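Local coordinates for luciferase-like enzymeAMP-CoA-ligase (Zophobas atratus, PDB 4W8O), which probably activates carboxylic acids through an acyl-adenylate (acyl-AMP) intermediate, as an acyl-CoA ligase-like relative of beetle luciferase from a nonluminescent mealworm, at residues Cys27-Ala32 / Ala168-Lys173; Glu376-Ser381 / Cys396-Gly401; Cys36-Asp41 / Glu260-Thr265. All coordinates share one frame; numbering follows the deposited sequence.

From the N terminus, helix 20-30 supplies the first half of contact 1, and strand 35-39, next along the chain of this member of the AMP-binding enzyme family, the first half of contact 3. Contact 1 closes first, at the loop preceding strand 179-184; contact 3 closes later, at the end of helix 252-262, so the two loops cross. Contact 2 follows in series, a short closure between strand 367-380 of the antiparallel sheet and the turn leading to strand 403-411. Contact 3 joins the edge region of the nine-stranded sheet to a helix, and its centre lies about 39 Å from that of contact 2, across the chain's centre.

Contact 1 (Cys27-Ala32 / Ala168-Lys173); sequences CCEKYA and AFKPSK
Glu29 OE2 and Lys170 NZ approach each other where the two side chains cross at about a right angle, a worked example of a long surface ion pair that bridges two widely spaced backbones. The CA atoms of Glu29 and Lys170 stand 11.7 Å apart, and the two side chains span this distance between them. Glu29 starts out from the last turn of helix 20-30 with its CA-CB bond aimed at the loop and continues as an extended chain, which carries its carboxylate clear of the helix. Lys170 comes from a different direction: its CB does not face the helix, but a bend at the second torsion (chi2 -66°) redirects the otherwise straight chain and swings the ammonium group round to the glutamate.

No other pair of atoms across the two segments comes within 4.5 Å. OE2 of Glu29 lies 3.7 Å from NZ of Lys170, a long salt bridge with no hydrogen bond across it, so the attraction is electrostatic and probably weakened by the solvent around these two exposed residues. Just 44 Å² is buried between the segments. Lys170 also rests on Phe25, one turn before Glu29 in helix 20-30, while Glu29 touches Lys52 of helix 48-64. A second bridge links Lys173 to Glu22.

Two lysine-glutamate bridges, the first of them long, thus join this loop to helix 20-30. In this AMP-binding fold the connection continues into strand 179-184 of the eight-stranded mixed sheet, after which comes Ser186 of the ligand pocket.

Contact 2 (Glu376-Ser381 / Cys396-Gly401); sequences ELRVKS and CFDGDG
Arg378 reaches from strand 367-380 to Asp398 in the turn ahead of strand 403-411, and its path shows how one long side chain can serve several charges. CB leaves the strand in the direction of the turn. With CG set anti to the carbonyl carbon (chi1 -52°), the chain runs extended to NE; the side chain also touches Lys359 and Val361 of strand 357-362. CD is the first atom to meet the turn, 3.2 Å from OD2 of Asp398. NE and CZ pass farther from that oxygen. At the tip the guanidinium divides its work. NH1 gives a nearly straight hydrogen bond (163°) to Asp398 OD2, using the anti side of the carboxylate. NH2 bonds to Glu376 OE1 at 2.8 Å, almost exactly within the guanidinium plane. The planes of the Asp398 carboxylate and the guanidinium stand 60° apart, which suits a single-oxygen grip rather than a paired, coplanar one.

The aspartate is itself held by its own turn. Its OD1 receives the backbone N of Asp400 at 2.8 Å, an Asx turn built into the type I turn from Asp398 to Gly401. Farther along the strand, the extended Lys380 stretches over Gly401 and donates from NZ to the carbonyl O of Asp400 at 2.9 Å.

Glu366 also bridges to Arg378 NH1. The guanidinium of this buried residue therefore has three carboxylate partners, one of which, Asp398, also pairs through OD2 with Lys359, and this alternation of charges would probably favour the ionised forms throughout the network.

Contact 3 (Cys36-Asp41 / Glu260-Thr265); sequences CQIDGD and EKYKLT
Similar first torsions, -60° in Ile38 and -58° in Tyr262, bring a methyl group and an aromatic ring together. In Ile38 this rotation leaves CG2 opposite the backbone N, projecting at the helix end; in Tyr262 it turns CG away from the carbonyl carbon and lays the ring against the strand. The result is a compact example of aliphatic-aromatic packing between a strand and the final turn of a helix.

CG2 of Ile38 sits over one face of the ring, toward its rim, 4.0 Å from the centroid of Tyr262 and 24° off the ring normal, a CH-pi contact. The nearest ring atom is Tyr262 CE1, 3.7 Å from Ile38 CG2, while Ile38 CD1 comes within 4.0 Å of Tyr262 CD1. Lys261 CG lies over the centre of the opposite face, so the ring is sandwiched between aliphatic groups. Near the phenol end, Gly40 CA approaches Tyr262 CE2 to 4.0 Å obliquely.

The hydroxyl passes Gly40 without bonding to it and instead makes a hydrogen bond with Asp43 OD1. The loop after strand 35-39 is shaped by an Asx turn, in which Asp39 OD1 accepts the backbone N of Asp41 at 2.9 Å; Leu42 N shares that oxygen. An alanine here, in place of Tyr262, takes away the ring and hydroxyl, which would probably leave a gap beside Ile38 CG2 and Asp43 OD1 without this mate.

Ile38 belongs to strand 35-39, paired with strand 243-246 in the nine-stranded mixed sheet; its contact with Tyr262 joins that sheet to helix 252-262. Dispersion acts on the ring faces and a polar bond at the hydroxyl: Ile38 CG2 and Lys261 CG probably hinder the ring's turning, and the bond to Asp43 anchors its far end.

Contact 1 (Cys27-Ala32 / Ala168-Lys173)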
loop_
_atom_site.group_PDB
_atom_site.type_symbol
_atom_site.label_atom_id
_atom_site.label_comp_id
_atom_site.label_asym_id
_atom_site.label_seq_id
_atom_site.Cartn_x
_atom_site.Cartn_y
_atom_site.Cartn_z
ATOM N N CYS A 27 16.727 3.602 -5.455
ATOM C CA CYS A 27 16.733 3.167 -4.062
ATOM C C CYS A 27 17.627 1.943 -3.882
ATOM O O CYS A 27 18.417 1.887 -2.949
ATOM C CB CYS A 27 15.313 2.871 -3.572
ATOM S SG CYS A 27 14.314 4.351 -3.308
ATOM N N CYS A 28 17.515 0.976 -4.792
ATOM C CA CYS A 28 18.375 -0.209 -4.760
ATOM C C CYS A 28 19.868 0.148 -4.793
ATOM O O CYS A 28 20.641 -0.401 -4.012
ATOM C CB CYS A 28 18.038 -1.175 -5.904
ATOM S SG CYS A 28 16.542 -2.174 -5.644
ATOM N N GLU A 29 20.268 1.059 -5.684
ATOM C CA GLU A 29 21.675 1.473 -5.788
ATOM C C GLU A 29 22.150 2.164 -4.522
ATOM O O GLU A 29 23.255 1.918 -4.039
ATOM C CB GLU A 29 21.887 2.415 -6.980
ATOM C CG GLU A 29 21.769 1.712 -8.316
ATOM C CD GLU A 29 21.909 2.632 -9.526
ATOM O OE1 GLU A 29 21.402 3.776 -9.483
ATOM O OE2 GLU A 29 22.504 2.189 -10.535
ATOM N N LYS A 30 21.304 3.037 -3.996
ATOM C CA LYS A 30 21.641 3.844 -2.834
ATOM C C LYS A 30 21.827 2.978 -1.591
ATOM O O LYS A 30 22.749 3.206 -0.805
ATOM C CB LYS A 30 20.544 4.887 -2.600
ATOM C CG LYS A 30 21.003 6.117 -1.854
ATOM C CD LYS A 30 19.864 7.092 -1.602
ATOM C CE LYS A 30 20.299 8.183 -0.627
ATOM N NZ LYS A 30 19.155 8.808 0.101
ATOM N N TYR A 31 20.962 1.974 -1.428
ATOM C CA TYR A 31 20.943 1.151 -0.214
ATOM C C TYR A 31 21.338 -0.300 -0.466
ATOM O O TYR A 31 20.870 -1.193 0.233
ATOM C CB TYR A 31 19.549 1.221 0.423
ATOM C CG TYR A 31 19.110 2.647 0.669
ATOM C CD1 TYR A 31 19.777 3.442 1.599
ATOM C CD2 TYR A 31 18.046 3.209 -0.037
ATOM C CE1 TYR A 31 19.393 4.749 1.826
ATOM C CE2 TYR A 31 17.661 4.519 0.182
ATOM C CZ TYR A 31 18.336 5.281 1.114
ATOM O OH TYR A 31 17.960 6.578 1.345
ATOM N N ALA A 32 22.234 -0.516 -1.427
ATOM C CA ALA A 32 22.587 -1.853 -1.924
ATOM C C ALA A 32 22.886 -2.923 -0.856
ATOM O O ALA A 32 22.424 -4.064 -0.968
ATOM C CB ALA A 32 23.767 -1.746 -2.887
ATOM N N ALA A 168 24.436 -2.543 -18.323
ATOM C CA ALA A 168 23.991 -1.332 -19.004
ATOM C C ALA A 168 22.516 -1.018 -18.781
ATOM O O ALA A 168 22.085 0.109 -19.029
ATOM C CB ALA A 168 24.277 -1.439 -20.494
ATOM N N PHE A 169 21.731 -1.994 -18.330
ATOM C CA PHE A 169 20.289 -1.785 -18.222
ATOM C C PHE A 169 19.954 -0.588 -17.347
ATOM O O PHE A 169 20.514 -0.411 -16.263
ATOM C CB PHE A 169 19.573 -3.019 -17.686
ATOM C CG PHE A 169 18.097 -2.812 -17.486
ATOM C CD1 PHE A 169 17.221 -2.890 -18.560
ATOM C CD2 PHE A 169 17.585 -2.520 -16.227
ATOM C CE1 PHE A 169 15.868 -2.692 -18.384
ATOM C CE2 PHE A 169 16.226 -2.322 -16.044
ATOM C CZ PHE A 169 15.368 -2.406 -17.121
ATOM N N LYS A 170 19.045 0.240 -17.849
ATOM C CA LYS A 170 18.472 1.329 -17.078
ATOM C C LYS A 170 16.954 1.289 -17.264
ATOM O O LYS A 170 16.464 0.902 -18.331
ATOM C CB LYS A 170 19.021 2.683 -17.545
ATOM C CG LYS A 170 20.508 2.909 -17.263
ATOM C CD LYS A 170 20.799 2.999 -15.768
ATOM C CE LYS A 170 22.209 3.499 -15.475
ATOM N NZ LYS A 170 22.429 3.609 -14.001
ATOM N N PRO A 171 16.200 1.670 -16.223
ATOM C CA PRO A 171 14.750 1.769 -16.402
ATOM C C PRO A 171 14.381 2.672 -17.578
ATOM O O PRO A 171 15.055 3.670 -17.829
ATOM C CB PRO A 171 14.272 2.377 -15.085
ATOM C CG PRO A 171 15.306 1.987 -14.091
ATOM C CD PRO A 171 16.609 1.954 -14.836
ATOM N N SER A 172 13.319 2.312 -18.288
ATOM C CA SER A 172 12.867 3.069 -19.449
ATOM C C SER A 172 12.423 4.463 -19.051
ATOM O O SER A 172 11.799 4.649 -18.010
ATOM C CB SER A 172 11.691 2.357 -20.114
ATOM O OG SER A 172 12.026 1.024 -20.445
ATOM N N LYS A 173 12.757 5.442 -19.882
ATOM C CA LYS A 173 12.185 6.771 -19.750
ATOM C C LYS A 173 10.716 6.665 -20.118
ATOM O O LYS A 173 10.365 5.937 -21.044
ATOM C CB LYS A 173 12.909 7.760 -20.667
ATOM C CG LYS A 173 14.335 8.056 -20.219
ATOM C CD LYS A 173 14.319 8.793 -18.890
ATOM C CE LYS A 173 15.710 9.093 -18.377
ATOM N NZ LYS A 173 15.592 9.719 -17.028
#

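Contact 2 (Glu376-Ser381 / Cys396-Gly401)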
loop_
_atom_site.group_PDB
_atom_site.type_symbol
_atom_site.label_atom_id
_atom_site.label_comp_id
_atom_site.label_asym_id
_atom_site.label_seq_id
_atom_site.Cartn_x
_atom_site.Cartn_y
_atom_site.Cartn_z
ATOM N N GLU A 376 -19.729 15.515 4.876
ATOM C CA GLU A 376 -18.990 14.603 4.008
ATOM C C GLU A 376 -17.518 15.010 3.979
ATOM O O GLU A 376 -17.199 16.170 3.689
ATOM C CB GLU A 376 -19.564 14.625 2.586
ATOM C CG GLU A 376 -21.090 14.622 2.508
ATOM C CD GLU A 376 -21.625 14.445 1.091
ATOM O OE1 GLU A 376 -20.970 14.893 0.124
ATOM O OE2 GLU A 376 -22.719 13.859 0.942
ATOM N N LEU A 377 -16.624 14.076 4.294
ATOM C CA LEU A 377 -15.184 14.348 4.175
ATOM C C LEU A 377 -14.748 14.416 2.722
ATOM O O LEU A 377 -14.977 13.485 1.937
ATOM C CB LEU A 377 -14.335 13.302 4.901
ATOM C CG LEU A 377 -14.033 13.644 6.354
ATOM C CD1 LEU A 377 -15.290 13.454 7.189
ATOM C CD2 LEU A 377 -12.887 12.798 6.887
ATOM N N ARG A 378 -14.109 15.524 2.374
ATOM C CA ARG A 378 -13.541 15.696 1.048
ATOM C C ARG A 378 -12.097 16.139 1.158
ATOM O O ARG A 378 -11.750 16.934 2.028
ATOM C CB ARG A 378 -14.369 16.693 0.251
ATOM C CG ARG A 378 -15.843 16.339 0.260
ATOM C CD ARG A 378 -16.562 16.941 -0.914
ATOM N NE ARG A 378 -17.995 16.678 -0.848
ATOM C CZ ARG A 378 -18.921 17.412 -1.455
ATOM N NH1 ARG A 378 -18.574 18.465 -2.182
ATOM N NH2 ARG A 378 -20.200 17.099 -1.329
ATOM N N VAL A 379 -11.262 15.622 0.262
ATOM C CA VAL A 379 -9.813 15.752 0.384
ATOM C C VAL A 379 -9.160 16.066 -0.961
ATOM O O VAL A 379 -9.730 15.771 -2.016
ATOM C CB VAL A 379 -9.206 14.463 0.978
ATOM C CG1 VAL A 379 -9.762 14.217 2.376
ATOM C CG2 VAL A 379 -9.489 13.264 0.084
ATOM N N LYS A 380 -7.973 16.679 -0.914
ATOM C CA LYS A 380 -7.259 17.080 -2.126
ATOM C C LYS A 380 -5.759 17.142 -1.893
ATOM O O LYS A 380 -5.307 17.725 -0.923
ATOM C CB LYS A 380 -7.753 18.444 -2.615
ATOM C CG LYS A 380 -7.205 18.845 -3.978
ATOM C CD LYS A 380 -7.843 20.135 -4.460
ATOM C CE LYS A 380 -7.292 20.583 -5.805
ATOM N NZ LYS A 380 -7.988 21.813 -6.290
ATOM N N SER A 381 -5.006 16.518 -2.796
ATOM C CA SER A 381 -3.548 16.503 -2.745
ATOM C C SER A 381 -2.985 15.958 -4.048
ATOM O O SER A 381 -3.721 15.435 -4.892
ATOM C CB SER A 381 -3.048 15.621 -1.598
ATOM O OG SER A 381 -3.039 14.245 -1.953
ATOM N N CYS A 396 -16.533 11.276 -8.721
ATOM C CA CYS A 396 -15.678 11.125 -7.541
ATOM C C CYS A 396 -15.080 12.457 -7.041
ATOM O O CYS A 396 -14.585 12.521 -5.917
ATOM C CB CYS A 396 -14.517 10.177 -7.840
ATOM S SG CYS A 396 -14.994 8.536 -8.417
ATOM N N PHE A 397 -15.094 13.496 -7.876
ATOM C CA PHE A 397 -14.484 14.777 -7.519
ATOM C C PHE A 397 -15.520 15.896 -7.565
ATOM O O PHE A 397 -16.367 15.923 -8.463
ATOM C CB PHE A 397 -13.326 15.104 -8.468
ATOM C CG PHE A 397 -12.322 13.990 -8.597
ATOM C CD1 PHE A 397 -11.259 13.888 -7.715
ATOM C CD2 PHE A 397 -12.446 13.046 -9.599
ATOM C CE1 PHE A 397 -10.334 12.864 -7.834
ATOM C CE2 PHE A 397 -11.525 12.015 -9.722
ATOM C CZ PHE A 397 -10.464 11.924 -8.838
ATOM N N ASP A 398 -15.443 16.818 -6.605
ATOM C CA ASP A 398 -16.419 17.905 -6.516
ATOM C C ASP A 398 -15.964 19.098 -7.361
ATOM O O ASP A 398 -14.946 19.020 -8.053
ATOM C CB ASP A 398 -16.703 18.281 -5.049
ATOM C CG ASP A 398 -15.559 19.044 -4.379
ATOM O OD1 ASP A 398 -14.670 19.604 -5.068
ATOM O OD2 ASP A 398 -15.563 19.087 -3.131
ATOM N N GLY A 399 -16.715 20.194 -7.301
ATOM C CA GLY A 399 -16.452 21.370 -8.135
ATOM C C GLY A 399 -15.080 22.002 -7.971
ATOM O O GLY A 399 -14.581 22.641 -8.899
ATOM N N ASP A 400 -14.473 21.835 -6.797
ATOM C CA ASP A 400 -13.134 22.366 -6.523
ATOM C C ASP A 400 -12.028 21.311 -6.671
ATOM O O ASP A 400 -10.904 21.524 -6.216
ATOM C CB ASP A 400 -13.095 22.972 -5.113
ATOM C CG ASP A 400 -13.977 24.202 -4.973
ATOM O OD1 ASP A 400 -14.130 24.959 -5.950
ATOM O OD2 ASP A 400 -14.510 24.431 -3.870
ATOM N N GLY A 401 -12.342 20.181 -7.306
ATOM C CA GLY A 401 -11.358 19.119 -7.542
ATOM C C GLY A 401 -10.999 18.290 -6.316
ATOM O O GLY A 401 -9.955 17.638 -6.301
#

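Contact 3 (Cys36-Asp41 / Glu260-Thr265)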
loop_
_atom_site.group_PDB
_atom_site.type_symbol
_atom_site.label_atom_id
_atom_site.label_comp_id
_atom_site.label_asym_id
_atom_site.label_seq_id
_atom_site.Cartn_x
_atom_site.Cartn_y
_atom_site.Cartn_z
ATOM N N CYS A 36 16.686 -5.583 2.198
ATOM C CA CYS A 36 15.450 -5.092 1.584
ATOM C C CYS A 36 14.207 -5.735 2.213
ATOM O O CYS A 36 13.289 -5.040 2.650
ATOM C CB CYS A 36 15.474 -5.360 0.077
ATOM S SG CYS A 36 13.960 -4.930 -0.809
ATOM N N GLN A 37 14.204 -7.066 2.250
ATOM C CA GLN A 37 13.037 -7.847 2.642
ATOM C C GLN A 37 13.431 -9.095 3.439
ATOM O O GLN A 37 14.481 -9.723 3.194
ATOM C CB GLN A 37 12.224 -8.248 1.401
ATOM C CG GLN A 37 13.007 -8.988 0.324
ATOM C CD GLN A 37 12.135 -9.497 -0.822
ATOM O OE1 GLN A 37 10.947 -9.202 -0.897
ATOM N NE2 GLN A 37 12.729 -10.265 -1.720
ATOM N N ILE A 38 12.567 -9.439 4.391
ATOM C CA ILE A 38 12.709 -10.620 5.229
ATOM C C ILE A 38 11.376 -11.368 5.247
ATOM O O ILE A 38 10.348 -10.791 5.608
ATOM C CB ILE A 38 13.073 -10.254 6.688
ATOM C CG1 ILE A 38 14.401 -9.488 6.752
ATOM C CG2 ILE A 38 13.155 -11.514 7.551
ATOM C CD1 ILE A 38 14.834 -9.131 8.166
ATOM N N ASP A 39 11.412 -12.643 4.855
ATOM C CA ASP A 39 10.317 -13.573 5.092
ATOM C C ASP A 39 10.340 -14.055 6.550
ATOM O O ASP A 39 11.127 -14.929 6.918
ATOM C CB ASP A 39 10.432 -14.768 4.145
ATOM C CG ASP A 39 9.204 -15.659 4.172
ATOM O OD1 ASP A 39 8.595 -15.835 5.248
ATOM O OD2 ASP A 39 8.856 -16.202 3.107
ATOM N N GLY A 40 9.458 -13.493 7.368
ATOM C CA GLY A 40 9.358 -13.864 8.779
ATOM C C GLY A 40 9.021 -15.324 9.052
ATOM O O GLY A 40 9.374 -15.852 10.103
ATOM N N ASP A 41 8.333 -15.977 8.123
ATOM C CA ASP A 41 7.963 -17.379 8.296
ATOM C C ASP A 41 9.139 -18.317 8.061
ATOM O O ASP A 41 9.358 -19.246 8.832
ATOM C CB ASP A 41 6.820 -17.754 7.352
ATOM C CG ASP A 41 5.515 -17.087 7.720
ATOM O OD1 ASP A 41 5.200 -17.004 8.919
ATOM O OD2 ASP A 41 4.786 -16.665 6.804
ATOM N N GLU A 260 10.966 -9.629 18.591
ATOM C CA GLU A 260 12.205 -9.962 19.275
ATOM C C GLU A 260 13.300 -10.395 18.299
ATOM O O GLU A 260 14.422 -9.882 18.353
ATOM C CB GLU A 260 11.952 -11.088 20.263
ATOM C CG GLU A 260 13.138 -11.418 21.144
ATOM C CD GLU A 260 12.761 -12.390 22.233
ATOM O OE1 GLU A 260 12.645 -11.953 23.389
ATOM O OE2 GLU A 260 12.548 -13.577 21.922
ATOM N N LYS A 261 12.966 -11.339 17.418
ATOM C CA LYS A 261 13.956 -11.973 16.542
ATOM C C LYS A 261 14.594 -11.022 15.532
ATOM O O LYS A 261 15.793 -11.107 15.284
ATOM C CB LYS A 261 13.343 -13.164 15.793
ATOM C CG LYS A 261 14.350 -13.947 14.958
ATOM C CD LYS A 261 13.760 -15.227 14.390
ATOM C CE LYS A 261 14.813 -16.052 13.669
ATOM N NZ LYS A 261 15.860 -16.599 14.591
ATOM N N TYR A 262 13.798 -10.143 14.936
ATOM C CA TYR A 262 14.307 -9.228 13.910
ATOM C C TYR A 262 14.489 -7.804 14.434
ATOM O O TYR A 262 14.915 -6.926 13.688
ATOM C CB TYR A 262 13.388 -9.246 12.681
ATOM C CG TYR A 262 13.240 -10.633 12.094
ATOM C CD1 TYR A 262 14.323 -11.269 11.500
ATOM C CD2 TYR A 262 12.029 -11.319 12.159
ATOM C CE1 TYR A 262 14.208 -12.544 10.972
ATOM C CE2 TYR A 262 11.903 -12.597 11.634
ATOM C CZ TYR A 262 12.995 -13.206 11.046
ATOM O OH TYR A 262 12.887 -14.474 10.525
ATOM N N LYS A 263 14.183 -7.586 15.712
ATOM C CA LYS A 263 14.280 -6.263 16.327
ATOM C C LYS A 263 13.439 -5.256 15.558
ATOM O O LYS A 263 13.919 -4.198 15.164
ATOM C CB LYS A 263 15.738 -5.804 16.408
ATOM C CG LYS A 263 16.656 -6.812 17.079
ATOM C CD LYS A 263 18.058 -6.252 17.237
ATOM C CE LYS A 263 19.071 -7.354 17.496
ATOM N NZ LYS A 263 18.809 -8.068 18.776
ATOM N N LEU A 264 12.174 -5.601 15.354
ATOM C CA LEU A 264 11.262 -4.761 14.595
ATOM C C LEU A 264 11.013 -3.453 15.324
ATOM O O LEU A 264 10.929 -3.420 16.550
ATOM C CB LEU A 264 9.918 -5.468 14.371
ATOM C CG LEU A 264 9.927 -6.805 13.629
ATOM C CD1 LEU A 264 8.515 -7.376 13.593
ATOM C CD2 LEU A 264 10.504 -6.641 12.225
ATOM N N THR A 265 10.897 -2.383 14.552
ATOM C CA THR A 265 10.562 -1.069 15.059
ATOM C C THR A 265 9.095 -0.757 14.841
ATOM O O THR A 265 8.557 0.134 15.500
ATOM C CB THR A 265 11.364 0.024 14.330
ATOM O OG1 THR A 265 11.028 0.021 12.931
ATOM C CG2 THR A 265 12.849 -0.201 14.501
#